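Local coordinates for PfhB2 (PDB 6U8T), which probably cleaves proteins as a papain-like cysteine protease, being the YopT domain of a Pasteurella multocida toxin, at residues C42-A47 with K79-E84. The protein carries 1 engineered substitution. Numbering follows the deposited sequence.
Sequences CAHWIA and KKLQTE
Leu-81 reaches across from helix 72-87 to meet Ala-43 and His-44, consecutive residues on helix 20-51, in a small van der Waals contact. One methyl group does most of the work. CD2 of Leu-81 lies 3.9 Å from CB of Ala-43 and 3.8 Å from CE1 of His-44, which puts the branch against both residues at once. With CG turned anti to the backbone N (chi1 -178°), the leucine extends its branched end to the methyl of Ala-43. CA of Ala-43 and CA of Leu-81, the nearest such pair across the two segments, are 9.0 Å apart.

The imidazole of His-44 starts from the flank of its helix and swings its far end toward helix 72-87, passing the leucine side chain in the opposite direction. CB of Leu-81 lies in the ring plane at its edge, 4.0 Å from CE1, whereas CD2 comes to the same carbon obliquely. Both ring nitrogens are held by hydrogen bonds: ND1 pairs with the backbone O of Ser-40, one turn back on its own helix, and NE2 with OG of Ser-77 on helix 72-87. These two bonds restrict rotation of the buried ring and present its carbon CE1 to the leucine, while the Ser-77 bond adds a polar tie between the same two helices.

No hydrogen bond joins the segments 42-47 and 79-84 directly, and the 110 Å² they bury comes almost wholly from these three residues. The contact is helix-to-helix packing within the helical part of a probably papain-like fold. Helix 91-104 completes it as a third helix, with Trp-101 touching all three residues, Thr-98 meeting Ala-43 and Leu-97 meeting Leu-81. Farther round helix 20-51, Ile-46 packs on strand 147-155, while Trp-45 stacks on Phe-175 of the second subunit.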
loop_
_atom_site.group_PDB
_atom_site.type_symbol
_atom_site.label_atom_id
_atom_site.label_comp_id
_atom_site.label_asym_id
_atom_site.label_seq_id
_atom_site.Cartn_x
_atom_site.Cartn_y
_atom_site.Cartn_z
ATOM N N CYS C 42 13.049 12.049 -9.256
ATOM C CA CYS C 42 14.244 11.188 -9.265
ATOM C C CYS C 42 14.887 11.215 -10.662
ATOM O O CYS C 42 16.134 11.330 -10.735
ATOM C CB CYS C 42 13.922 9.772 -8.804
ATOM S SG CYS C 42 13.658 9.682 -7.019
ATOM N N ALA C 43 14.092 11.153 -11.733
ATOM C CA ALA C 43 14.619 11.266 -13.105
ATOM C C ALA C 43 15.377 12.582 -13.229
ATOM O O ALA C 43 16.501 12.583 -13.750
ATOM C CB ALA C 43 13.510 11.178 -14.132
ATOM N N HIS C 44 14.775 13.687 -12.785
ATOM C CA HIS C 44 15.419 15.040 -12.919
ATOM C C HIS C 44 16.694 15.082 -12.089
ATOM O O HIS C 44 17.689 15.575 -12.608
ATOM C CB HIS C 44 14.455 16.153 -12.543
ATOM C CG HIS C 44 13.490 16.495 -13.620
ATOM N ND1 HIS C 44 12.384 15.695 -13.934
ATOM C CD2 HIS C 44 13.425 17.596 -14.407
ATOM C CE1 HIS C 44 11.699 16.290 -14.896
ATOM N NE2 HIS C 44 12.343 17.454 -15.212
ATOM N N TRP C 45 16.655 14.596 -10.860
ATOM C CA TRP C 45 17.819 14.520 -9.961
ATOM C C TRP C 45 18.957 13.723 -10.644
ATOM O O TRP C 45 20.086 14.149 -10.617
ATOM C CB TRP C 45 17.401 13.880 -8.640
ATOM C CG TRP C 45 18.465 13.917 -7.585
ATOM C CD1 TRP C 45 18.703 14.920 -6.689
ATOM C CD2 TRP C 45 19.421 12.881 -7.292
ATOM N NE1 TRP C 45 19.727 14.564 -5.849
ATOM C CE2 TRP C 45 20.188 13.331 -6.191
ATOM C CE3 TRP C 45 19.685 11.604 -7.835
ATOM C CZ2 TRP C 45 21.193 12.560 -5.615
ATOM C CZ3 TRP C 45 20.674 10.836 -7.251
ATOM C CH2 TRP C 45 21.427 11.314 -6.171
ATOM N N ILE C 46 18.625 12.583 -11.260
ATOM C CA ILE C 46 19.655 11.737 -11.919
ATOM C C ILE C 46 20.280 12.541 -13.075
ATOM O O ILE C 46 21.510 12.638 -13.115
ATOM C CB ILE C 46 19.082 10.379 -12.356
ATOM C CG1 ILE C 46 18.769 9.522 -11.140
ATOM C CG2 ILE C 46 20.034 9.668 -13.278
ATOM C CD1 ILE C 46 18.071 8.222 -11.482
ATOM N N ALA C 47 19.461 13.128 -13.948
ATOM C CA ALA C 47 19.920 13.967 -15.087
ATOM C C ALA C 47 20.786 15.112 -14.587
ATOM O O ALA C 47 21.755 15.439 -15.245
ATOM C CB ALA C 47 18.770 14.493 -15.903
ATOM N N LYS C 79 6.634 18.516 -13.313
ATOM C CA LYS C 79 5.167 18.430 -13.520
ATOM C C LYS C 79 4.874 17.947 -14.951
ATOM O O LYS C 79 3.981 17.095 -15.084
ATOM C CB LYS C 79 4.514 19.774 -13.204
ATOM C CG LYS C 79 4.174 19.936 -11.727
ATOM C CD LYS C 79 3.687 21.299 -11.332
ATOM C CE LYS C 79 2.522 21.234 -10.367
ATOM N NZ LYS C 79 3.000 20.825 -9.027
ATOM N N LYS C 80 5.606 18.445 -15.948
ATOM C CA LYS C 80 5.481 18.019 -17.370
ATOM C C LYS C 80 5.702 16.500 -17.477
ATOM O O LYS C 80 4.831 15.811 -18.046
ATOM C CB LYS C 80 6.511 18.704 -18.270
ATOM C CG LYS C 80 6.029 19.618 -19.383
ATOM C CD LYS C 80 7.232 20.438 -19.971
ATOM C CE LYS C 80 7.408 21.861 -19.417
ATOM N NZ LYS C 80 8.722 22.153 -18.756
ATOM N N LEU C 81 6.854 16.003 -17.003
ATOM C CA LEU C 81 7.209 14.563 -17.082
ATOM C C LEU C 81 6.179 13.742 -16.289
ATOM O O LEU C 81 5.796 12.659 -16.724
ATOM C CB LEU C 81 8.616 14.358 -16.522
ATOM C CG LEU C 81 9.136 12.926 -16.578
ATOM C CD1 LEU C 81 8.944 12.357 -17.989
ATOM C CD2 LEU C 81 10.608 12.848 -16.162
ATOM N N GLN C 82 5.780 14.225 -15.117
ATOM C CA GLN C 82 4.849 13.515 -14.225
ATOM C C GLN C 82 3.507 13.293 -14.977
ATOM O O GLN C 82 2.961 12.214 -14.921
ATOM C CB GLN C 82 4.682 14.336 -12.961
ATOM C CG GLN C 82 3.649 13.755 -12.007
ATOM C CD GLN C 82 3.015 14.853 -11.191
ATOM O OE1 GLN C 82 3.645 15.871 -10.886
ATOM N NE2 GLN C 82 1.852 14.572 -10.660
ATOM N N THR C 83 2.998 14.315 -15.652
ATOM C CA THR C 83 1.796 14.285 -16.517
ATOM C C THR C 83 1.923 13.186 -17.582
ATOM O O THR C 83 0.983 12.392 -17.700
ATOM C CB THR C 83 1.620 15.662 -17.156
ATOM O OG1 THR C 83 0.883 16.256 -16.100
ATOM C CG2 THR C 83 0.928 15.690 -18.496
ATOM N N GLU C 84 3.004 13.195 -18.349
ATOM C CA GLU C 84 3.294 12.166 -19.377
ATOM C C GLU C 84 3.292 10.768 -18.717
ATOM O O GLU C 84 2.578 9.858 -19.206
ATOM C CB GLU C 84 4.586 12.531 -20.102
ATOM C CG GLU C 84 4.376 13.673 -21.080
ATOM C CD GLU C 84 5.606 14.465 -21.476
ATOM O OE1 GLU C 84 6.726 14.054 -21.062
ATOM O OE2 GLU C 84 5.438 15.510 -22.171
#